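Local coordinates for protein tartrate dehydrogenase/decarboxylase (Pseudomonas putida, PDB 3FLK) that oxidises tartrate to oxaloglycolate with NAD, converts meso-tartrate to D-glycerate and oxidatively decarboxylates D-malate to pyruvate, using magnesium or manganese, at residues A[186-191]-A[220-225]; A[128-133]-A[239-244]; A[174-179]-A[209-214]. The protein carries 1 engineered substitution. One frame throughout, in Å; residues are numbered along the deposited sequence.

Contact 1 of 3, residues A[186-191]-A[220-225]; sequences HVTSAT and DKQHID. With MG (magnesium ion), chain I; NAI (1,4-dihydronicotinamide adenine dinucleotide), chain N.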
# COMPACT_ATOMS: atom_id res chain seq x y z
N HIS A 186 9.88 19.69 4.17
CA HIS A 186 9.10 19.10 3.09
C HIS A 186 8.08 18.08 3.61
O HIS A 186 8.44 17.17 4.37
CB HIS A 186 10.04 18.48 2.05
CG HIS A 186 9.34 17.67 1.00
ND1 HIS A 186 8.28 18.16 0.26
CD2 HIS A 186 9.57 16.42 0.54
CE1 HIS A 186 7.88 17.24 -0.59
NE2 HIS A 186 8.65 16.17 -0.44
N VAL A 187 6.82 18.25 3.20
CA VAL A 187 5.74 17.34 3.58
C VAL A 187 5.15 16.67 2.34
O VAL A 187 4.77 17.36 1.38
CB VAL A 187 4.60 18.07 4.35
CG1 VAL A 187 3.38 17.16 4.53
CG2 VAL A 187 5.08 18.55 5.70
N THR A 188 5.07 15.34 2.36
CA THR A 188 4.31 14.60 1.36
C THR A 188 3.03 14.09 2.00
O THR A 188 3.06 13.46 3.06
CB THR A 188 5.12 13.41 0.78
OG1 THR A 188 6.33 13.90 0.19
CG2 THR A 188 4.32 12.66 -0.28
N SER A 189 1.90 14.39 1.36
CA SER A 189 0.60 13.94 1.83
C SER A 189 0.15 12.72 1.02
O SER A 189 0.07 12.78 -0.21
CB SER A 189 -0.43 15.06 1.71
OG SER A 189 -1.66 14.69 2.30
N ALA A 190 -0.13 11.62 1.71
CA ALA A 190 -0.69 10.43 1.06
C ALA A 190 -2.18 10.65 0.81
O ALA A 190 -2.93 11.01 1.71
CB ALA A 190 -0.47 9.19 1.92
N THR A 191 -2.60 10.42 -0.43
CA THR A 191 -4.00 10.60 -0.81
C THR A 191 -4.51 9.51 -1.76
O THR A 191 -3.75 8.65 -2.20
CB THR A 191 -4.25 12.03 -1.38
OG1 THR A 191 -5.66 12.27 -1.50
CG2 THR A 191 -3.59 12.22 -2.74
N ASP A 220 3.78 18.38 -1.29
CA ASP A 220 3.17 17.72 -2.44
C ASP A 220 2.20 16.63 -1.99
O ASP A 220 2.29 16.13 -0.86
CB ASP A 220 4.23 17.16 -3.39
CG ASP A 220 4.93 15.92 -2.84
OD1 ASP A 220 5.04 14.93 -3.59
OD2 ASP A 220 5.37 15.94 -1.67
N LYS A 221 1.25 16.29 -2.86
CA LYS A 221 0.35 15.18 -2.60
C LYS A 221 0.55 14.10 -3.65
O LYS A 221 0.82 14.39 -4.82
CB LYS A 221 -1.11 15.63 -2.50
CG LYS A 221 -1.70 16.17 -3.79
CD LYS A 221 -3.13 16.64 -3.58
CE LYS A 221 -3.81 16.91 -4.91
NZ LYS A 221 -5.21 17.37 -4.73
N GLN A 222 0.44 12.85 -3.22
CA GLN A 222 0.64 11.71 -4.10
C GLN A 222 -0.43 10.67 -3.82
O GLN A 222 -0.70 10.36 -2.65
CB GLN A 222 2.04 11.12 -3.92
CG GLN A 222 3.18 12.05 -4.34
CD GLN A 222 4.55 11.42 -4.23
OE1 GLN A 222 5.54 12.11 -3.97
NE2 GLN A 222 4.63 10.10 -4.43
N HIS A 223 -1.04 10.15 -4.88
CA HIS A 223 -1.96 9.03 -4.74
C HIS A 223 -1.19 7.85 -4.14
O HIS A 223 -0.02 7.65 -4.45
CB HIS A 223 -2.58 8.65 -6.09
CG HIS A 223 -3.51 9.69 -6.64
ND1 HIS A 223 -4.59 10.18 -5.94
CD2 HIS A 223 -3.54 10.32 -7.84
CE1 HIS A 223 -5.24 11.07 -6.67
NE2 HIS A 223 -4.61 11.17 -7.83
N ILE A 224 -1.86 7.10 -3.28
CA ILE A 224 -1.22 6.04 -2.50
C ILE A 224 -0.51 4.99 -3.37
O ILE A 224 0.56 4.51 -3.00
CB ILE A 224 -2.19 5.40 -1.45
CG1 ILE A 224 -1.44 4.44 -0.51
CG2 ILE A 224 -3.38 4.70 -2.13
CD1 ILE A 224 -0.46 5.12 0.45
N ASP A 225 -1.09 4.65 -4.52
CA ASP A 225 -0.49 3.65 -5.40
C ASP A 225 0.88 4.07 -5.92
O ASP A 225 1.85 3.31 -5.79
CB ASP A 225 -1.45 3.22 -6.53
CG ASP A 225 -1.88 4.37 -7.44
OD1 ASP A 225 -1.67 5.55 -7.10
OD2 ASP A 225 -2.44 4.06 -8.51
MG MG I . -3.44 2.79 -9.76
PA NAI N . 0.44 8.45 -13.11
O1A NAI N . 0.40 6.99 -13.36
O2A NAI N . -0.21 9.20 -14.21
O5B NAI N . 1.97 8.94 -12.98
C5B NAI N . 2.77 8.62 -11.86
C4B NAI N . 4.25 8.77 -12.20
O4B NAI N . 4.67 7.75 -13.09
C3B NAI N . 4.55 10.10 -12.87
O3B NAI N . 5.75 10.61 -12.34
C2B NAI N . 4.70 9.75 -14.33
O2B NAI N . 5.64 10.58 -15.00
C1B NAI N . 5.13 8.29 -14.31
N9A NAI N . 4.55 7.57 -15.45
C8A NAI N . 3.24 7.18 -15.59
N7A NAI N . 3.11 6.53 -16.77
C5A NAI N . 4.31 6.50 -17.38
C6A NAI N . 4.73 5.97 -18.59
N6A NAI N . 3.88 5.30 -19.36
N1A NAI N . 6.06 6.09 -18.96
C2A NAI N . 6.96 6.73 -18.13
N3A NAI N . 6.53 7.26 -16.93
C4A NAI N . 5.23 7.15 -16.56
O3 NAI N . -0.27 8.68 -11.69
PN NAI N . -0.52 10.09 -10.95
O1N NAI N . 0.55 11.04 -11.29
O2N NAI N . -0.78 9.75 -9.53
O5D NAI N . -1.92 10.57 -11.58
C5D NAI N . -1.99 11.50 -12.65
C4D NAI N . -3.42 11.56 -13.17
O4D NAI N . -3.80 10.32 -13.75
C3D NAI N . -4.43 11.86 -12.08
O3D NAI N . -5.37 12.77 -12.58
C2D NAI N . -5.08 10.52 -11.80
O2D NAI N . -6.41 10.67 -11.35
C1D NAI N . -5.00 9.84 -13.17
N1N NAI N . -4.97 8.37 -13.15
C2N NAI N . -5.77 7.70 -14.04
C3N NAI N . -5.77 6.31 -14.09
C7N NAI N . -6.48 5.61 -15.22
O7N NAI N . -6.85 6.36 -16.35
N7N NAI N . -6.74 4.30 -15.13
C4N NAI N . -4.95 5.59 -13.22
C5N NAI N . -4.14 6.27 -12.31
C6N NAI N . -4.15 7.67 -12.29
O HOH W 1 8.13 14.10 -2.87
O HOH W 2 -2.45 3.43 -11.42
O HOH W 3 -2.37 0.97 -9.69

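Contact 2 of 3, residues A[128-133]-A[239-244]; sequences IDFVVV and DVVVAS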
# COMPACT_ATOMS: atom_id res chain seq x y z
N ILE A 128 17.53 6.78 2.28
CA ILE A 128 16.32 6.41 3.01
C ILE A 128 16.38 6.97 4.43
O ILE A 128 16.96 6.35 5.33
CB ILE A 128 16.08 4.87 3.01
CG1 ILE A 128 16.13 4.30 1.59
CG2 ILE A 128 14.73 4.54 3.67
CD1 ILE A 128 16.19 2.78 1.51
N ASP A 129 15.79 8.15 4.62
CA ASP A 129 15.75 8.80 5.92
C ASP A 129 14.54 9.73 5.99
O ASP A 129 14.62 10.91 5.64
CB ASP A 129 17.05 9.58 6.18
CG ASP A 129 17.31 9.82 7.67
OD1 ASP A 129 16.38 9.68 8.49
OD2 ASP A 129 18.46 10.16 8.01
N PHE A 130 13.41 9.17 6.42
CA PHE A 130 12.18 9.95 6.54
C PHE A 130 11.32 9.52 7.72
O PHE A 130 11.63 8.54 8.41
CB PHE A 130 11.40 9.97 5.21
CG PHE A 130 10.96 8.61 4.72
CD1 PHE A 130 9.75 8.07 5.13
CD2 PHE A 130 11.75 7.90 3.82
CE1 PHE A 130 9.33 6.82 4.67
CE2 PHE A 130 11.34 6.65 3.34
CZ PHE A 130 10.13 6.11 3.78
N VAL A 131 10.24 10.26 7.95
CA VAL A 131 9.33 9.97 9.05
C VAL A 131 7.88 9.92 8.56
O VAL A 131 7.41 10.83 7.87
CB VAL A 131 9.53 10.95 10.24
CG1 VAL A 131 9.34 12.41 9.82
CG2 VAL A 131 8.61 10.61 11.41
N VAL A 132 7.19 8.84 8.91
CA VAL A 132 5.77 8.71 8.64
C VAL A 132 4.99 9.25 9.83
O VAL A 132 5.20 8.83 10.97
CB VAL A 132 5.37 7.25 8.33
CG1 VAL A 132 3.85 7.11 8.17
CG2 VAL A 132 6.09 6.75 7.09
N VAL A 133 4.11 10.21 9.55
CA VAL A 133 3.21 10.78 10.55
C VAL A 133 1.82 10.24 10.22
O VAL A 133 1.20 10.64 9.22
CB VAL A 133 3.23 12.34 10.53
CG1 VAL A 133 2.27 12.91 11.56
CG2 VAL A 133 4.65 12.85 10.78
N ASP A 239 10.82 13.25 3.23
CA ASP A 239 11.29 13.65 4.55
C ASP A 239 10.20 13.45 5.61
O ASP A 239 10.38 12.69 6.55
CB ASP A 239 11.78 15.10 4.56
CG ASP A 239 12.59 15.43 5.80
OD1 ASP A 239 13.66 14.81 6.01
OD2 ASP A 239 12.15 16.29 6.59
N VAL A 240 9.09 14.17 5.46
CA VAL A 240 7.92 13.96 6.31
C VAL A 240 6.77 13.48 5.43
O VAL A 240 6.40 14.14 4.45
CB VAL A 240 7.51 15.25 7.07
CG1 VAL A 240 6.22 15.04 7.86
CG2 VAL A 240 8.62 15.71 8.00
N VAL A 241 6.23 12.31 5.76
CA VAL A 241 5.09 11.74 5.04
C VAL A 241 3.89 11.66 5.97
O VAL A 241 3.92 10.95 6.98
CB VAL A 241 5.42 10.35 4.43
CG1 VAL A 241 4.25 9.84 3.59
CG2 VAL A 241 6.68 10.40 3.58
N VAL A 242 2.84 12.42 5.65
CA VAL A 242 1.63 12.45 6.45
C VAL A 242 0.53 11.64 5.76
O VAL A 242 0.34 11.73 4.55
CB VAL A 242 1.19 13.91 6.80
CG1 VAL A 242 0.80 14.71 5.55
CG2 VAL A 242 0.06 13.92 7.85
N ALA A 243 -0.19 10.83 6.55
CA ALA A 243 -1.13 9.87 6.00
C ALA A 243 -2.26 9.53 6.97
O ALA A 243 -2.12 9.72 8.18
CB ALA A 243 -0.40 8.59 5.57
N SER A 244 -3.36 9.02 6.42
CA SER A 244 -4.48 8.51 7.21
C SER A 244 -4.10 7.23 7.95
O SER A 244 -3.00 6.69 7.74
CB SER A 244 -5.67 8.22 6.28
OG SER A 244 -5.35 7.13 5.43
O HOH W 4 15.30 13.18 4.39

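Contact 3 of 3, residues A[174-179]-A[209-214]; sequences YAFDLA and AMAAHY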
# COMPACT_ATOMS: atom_id res chain seq x y z
N TYR A 174 0.55 18.78 13.12
CA TYR A 174 1.72 18.11 13.68
C TYR A 174 2.79 17.87 12.62
O TYR A 174 3.97 18.18 12.84
CB TYR A 174 1.34 16.80 14.38
CG TYR A 174 2.42 16.31 15.33
CD1 TYR A 174 2.39 16.65 16.68
CD2 TYR A 174 3.48 15.53 14.86
CE1 TYR A 174 3.39 16.21 17.55
CE2 TYR A 174 4.48 15.09 15.73
CZ TYR A 174 4.43 15.43 17.07
OH TYR A 174 5.41 14.99 17.93
N ALA A 175 2.37 17.35 11.47
CA ALA A 175 3.29 17.02 10.37
C ALA A 175 3.99 18.25 9.80
O ALA A 175 5.19 18.20 9.51
CB ALA A 175 2.56 16.26 9.28
N PHE A 176 3.25 19.34 9.62
CA PHE A 176 3.82 20.59 9.13
C PHE A 176 4.73 21.26 10.16
O PHE A 176 5.78 21.79 9.79
CB PHE A 176 2.73 21.55 8.63
CG PHE A 176 2.31 21.30 7.21
CD1 PHE A 176 2.95 21.96 6.16
CD2 PHE A 176 1.30 20.40 6.91
CE1 PHE A 176 2.58 21.72 4.84
CE2 PHE A 176 0.92 20.15 5.59
CZ PHE A 176 1.56 20.82 4.55
N ASP A 177 4.34 21.21 11.43
CA ASP A 177 5.19 21.69 12.53
C ASP A 177 6.52 20.92 12.57
O ASP A 177 7.58 21.52 12.76
CB ASP A 177 4.48 21.56 13.88
CG ASP A 177 3.46 22.67 14.12
OD1 ASP A 177 3.49 23.69 13.40
OD2 ASP A 177 2.63 22.52 15.04
N LEU A 178 6.44 19.60 12.38
CA LEU A 178 7.62 18.73 12.36
C LEU A 178 8.54 19.07 11.18
O LEU A 178 9.75 19.22 11.36
CB LEU A 178 7.20 17.26 12.32
CG LEU A 178 8.27 16.16 12.50
CD1 LEU A 178 8.89 16.21 13.89
CD2 LEU A 178 7.65 14.79 12.26
N ALA A 179 7.95 19.21 9.99
CA ALA A 179 8.69 19.58 8.79
C ALA A 179 9.41 20.93 8.95
O ALA A 179 10.54 21.08 8.49
CB ALA A 179 7.76 19.62 7.59
N ALA A 209 -5.35 23.88 2.98
CA ALA A 209 -5.65 24.89 4.00
C ALA A 209 -4.54 25.00 5.05
O ALA A 209 -4.19 26.11 5.48
CB ALA A 209 -6.98 24.59 4.67
N MSE A 210 -3.98 23.87 5.46
CA MSE A 210 -2.89 23.87 6.43
C MSE A 210 -1.57 24.36 5.83
O MSE A 210 -0.86 25.13 6.47
CB MSE A 210 -2.70 22.49 7.07
CG MSE A 210 -1.69 22.46 8.22
SE MSE A 210 -2.26 23.40 9.84
CE MSE A 210 -2.07 25.25 9.34
N ALA A 211 -1.27 23.93 4.61
CA ALA A 211 -0.02 24.28 3.95
C ALA A 211 0.17 25.79 3.75
O ALA A 211 1.30 26.27 3.65
CB ALA A 211 0.09 23.56 2.63
N ALA A 212 -0.94 26.53 3.72
CA ALA A 212 -0.92 27.98 3.56
C ALA A 212 -0.30 28.70 4.76
O ALA A 212 0.25 29.79 4.61
CB ALA A 212 -2.33 28.51 3.29
N HIS A 213 -0.40 28.10 5.94
CA HIS A 213 0.16 28.68 7.17
C HIS A 213 1.66 28.40 7.34
O HIS A 213 2.25 28.78 8.35
CB HIS A 213 -0.60 28.17 8.40
CG HIS A 213 -2.02 28.63 8.46
ND1 HIS A 213 -3.06 27.89 7.94
CD2 HIS A 213 -2.58 29.73 9.01
CE1 HIS A 213 -4.20 28.53 8.16
NE2 HIS A 213 -3.94 29.65 8.80
N TYR A 214 2.26 27.74 6.35
CA TYR A 214 3.68 27.35 6.42
C TYR A 214 4.43 27.74 5.14
O TYR A 214 4.70 26.89 4.29
CB TYR A 214 3.82 25.85 6.69
CG TYR A 214 3.26 25.42 8.03
CD1 TYR A 214 4.07 25.33 9.16
CD2 TYR A 214 1.90 25.11 8.16
CE1 TYR A 214 3.55 24.93 10.39
CE2 TYR A 214 1.38 24.71 9.38
CZ TYR A 214 2.20 24.63 10.49
OH TYR A 214 1.66 24.24 11.69

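Contact 1 of 3, residues A[186-191]-A[220-225]
D220 reaches across to T188 and H186 where strands 186-191 and 218-223 run parallel. CG sits between the backbone N and the carbonyl carbon (chi1 73°), which brings the carboxylate nearer the neighbouring strand. OD2 accepts a hydrogen bond from T188 OG1 at 2.9 Å on its syn lone pair, the side of OD1. H186 brings its ring edge to the same oxygen, CE1 lying 3.0 Å from OD2, with ring and carboxylate planes 25° apart. OD1 accepts from a water that also meets H186 NE2, joining carboxylate and imidazole near the start of strand 186-191. Parallel-sheet bonds follow: D220 N to V187 O, S189 N to D220 O at 2.8 Å, Q222 N to S189 O and T191 N to Q222 O. The strand then becomes helix 224-233, with H223 at the N-cap. H223 CD2 lies 3.3 Å from O2N of the dinucleotide and its NE2 bonds D86 of the second subunit, while D225 OD2 binds magnesium at 2.0 Å with D249 of that subunit. The pairing thus runs along an outermost strand to the cofactor and metal sites. Helix 199-211 completes the beta-alpha-beta unit, its D204 holding T191 and K221, and strand 240-243 borders 186-191.

Contact 2 of 3, residues A[128-133]-A[239-244]
D239 opens the pairing with strand 129-135 by giving its carbonyl to V131 N, a 2.8 Å hydrogen bond whose donor is tilted 24° from the carbonyl plane. The same oxygen lies 3.2 Å from F130 CB. The D239 side chain leads away, its carboxylate salt-bridged to R182. V240 comes next: its CG2 lies beside V131 CG1 at 3.8 Å, the two side chains pointing the same way, while its CG1 meets V133 CG2 across the neighbouring step at 4.0 Å. V241 is bonded to the neighbouring strand through both its backbone N and O: N donates to V131 O in a nearly straight bond (176°), and O accepts from V133 N at 2.7 Å. Its side chain turns to the face shared with V132, where CG2 approaches F130 CD1 obliquely at 4.2 Å. With its CG set between backbone N and carbonyl carbon (chi1 61°), the F130 ring leans off the strand toward F231. V242 returns to the V240 face, its CG2 resting 3.7 Å from V133 O, and A243 N closes the pairing on that carbonyl. S244 follows at the N-cap of helix 245-258, its hydroxyl bonded to E140 and weakly to F247 N. Helix 165-181 covers the V131, V133, V240 and V242 face of this parallel part of the sheet, between strands 105-111 and 186-191.

Contact 3 of 3, residues A[174-179]-A[209-214]
Y214 OH donates a 2.6 Å hydrogen bond to D177 OD1, the one hydrogen bond between segments 174-179 and 209-214. The hydroxyl meets the carboxylate from above, 52° out of its plane, whereas OD1 lies near the plane of the tyrosine ring at its edge. The other oxygen, OD2, is salt-bridged to K173 one helical turn earlier, so each carboxylate oxygen has a partner. One residue before D177, F176 fills the space between the two elements. Its CB sits over the centre of the Y214 ring, 3.5 Å from the centroid and 12° off the ring normal, a CH-pi contact. The two rings meet obliquely, centroids 5.3 Å apart. Farther out, F176 CZ touches A211 CB at 3.7 Å, and CD2 runs past CG of M210, a selenomethionine here, at 3.9 Å. Y214 gets to this place through a type I turn from A211 to Y214, and its CG, set anti to the carbonyl carbon (chi1 -63°), carries the ring back across F176. A leucine in place of Y214 lacks the hydroxyl and the flat face, and would probably leave D177 OD1 without this donor and F176 CB with a gap where the ring lay. The contact is apolar at F176 and polar at its partly exposed margin, away from the annotated sites. The hydroxyl bond holds the far end of the tyrosine ring in place, while F176 CB over its face limits how the ring can turn. K173 probably helps to keep D177 ionised, and a negatively charged acceptor would be expected to strengthen the short phenol bond.

In the fold
Contacts 1 and 2 are neighbours in one mixed sheet, their centres about 10 Å apart: strands 129-135, 240-243, 186-191 and 218-223 lie side by side in that order, all parallel. Contact 3 sits in the helical layer over them, its centre about 14 Å from contact 1 and 13 Å from contact 2. A175 and L178 of helix 165-181 pack on the valines of contact 2, and A179 and F176 on V187. Along the chain contacts 1 and 3 alternate, and both are nested within the loop closed by contact 2. Strand 218-223 runs into helix 224-233, whose D225 binds magnesium together with D249 of the second subunit; contact 3 lies away from that site.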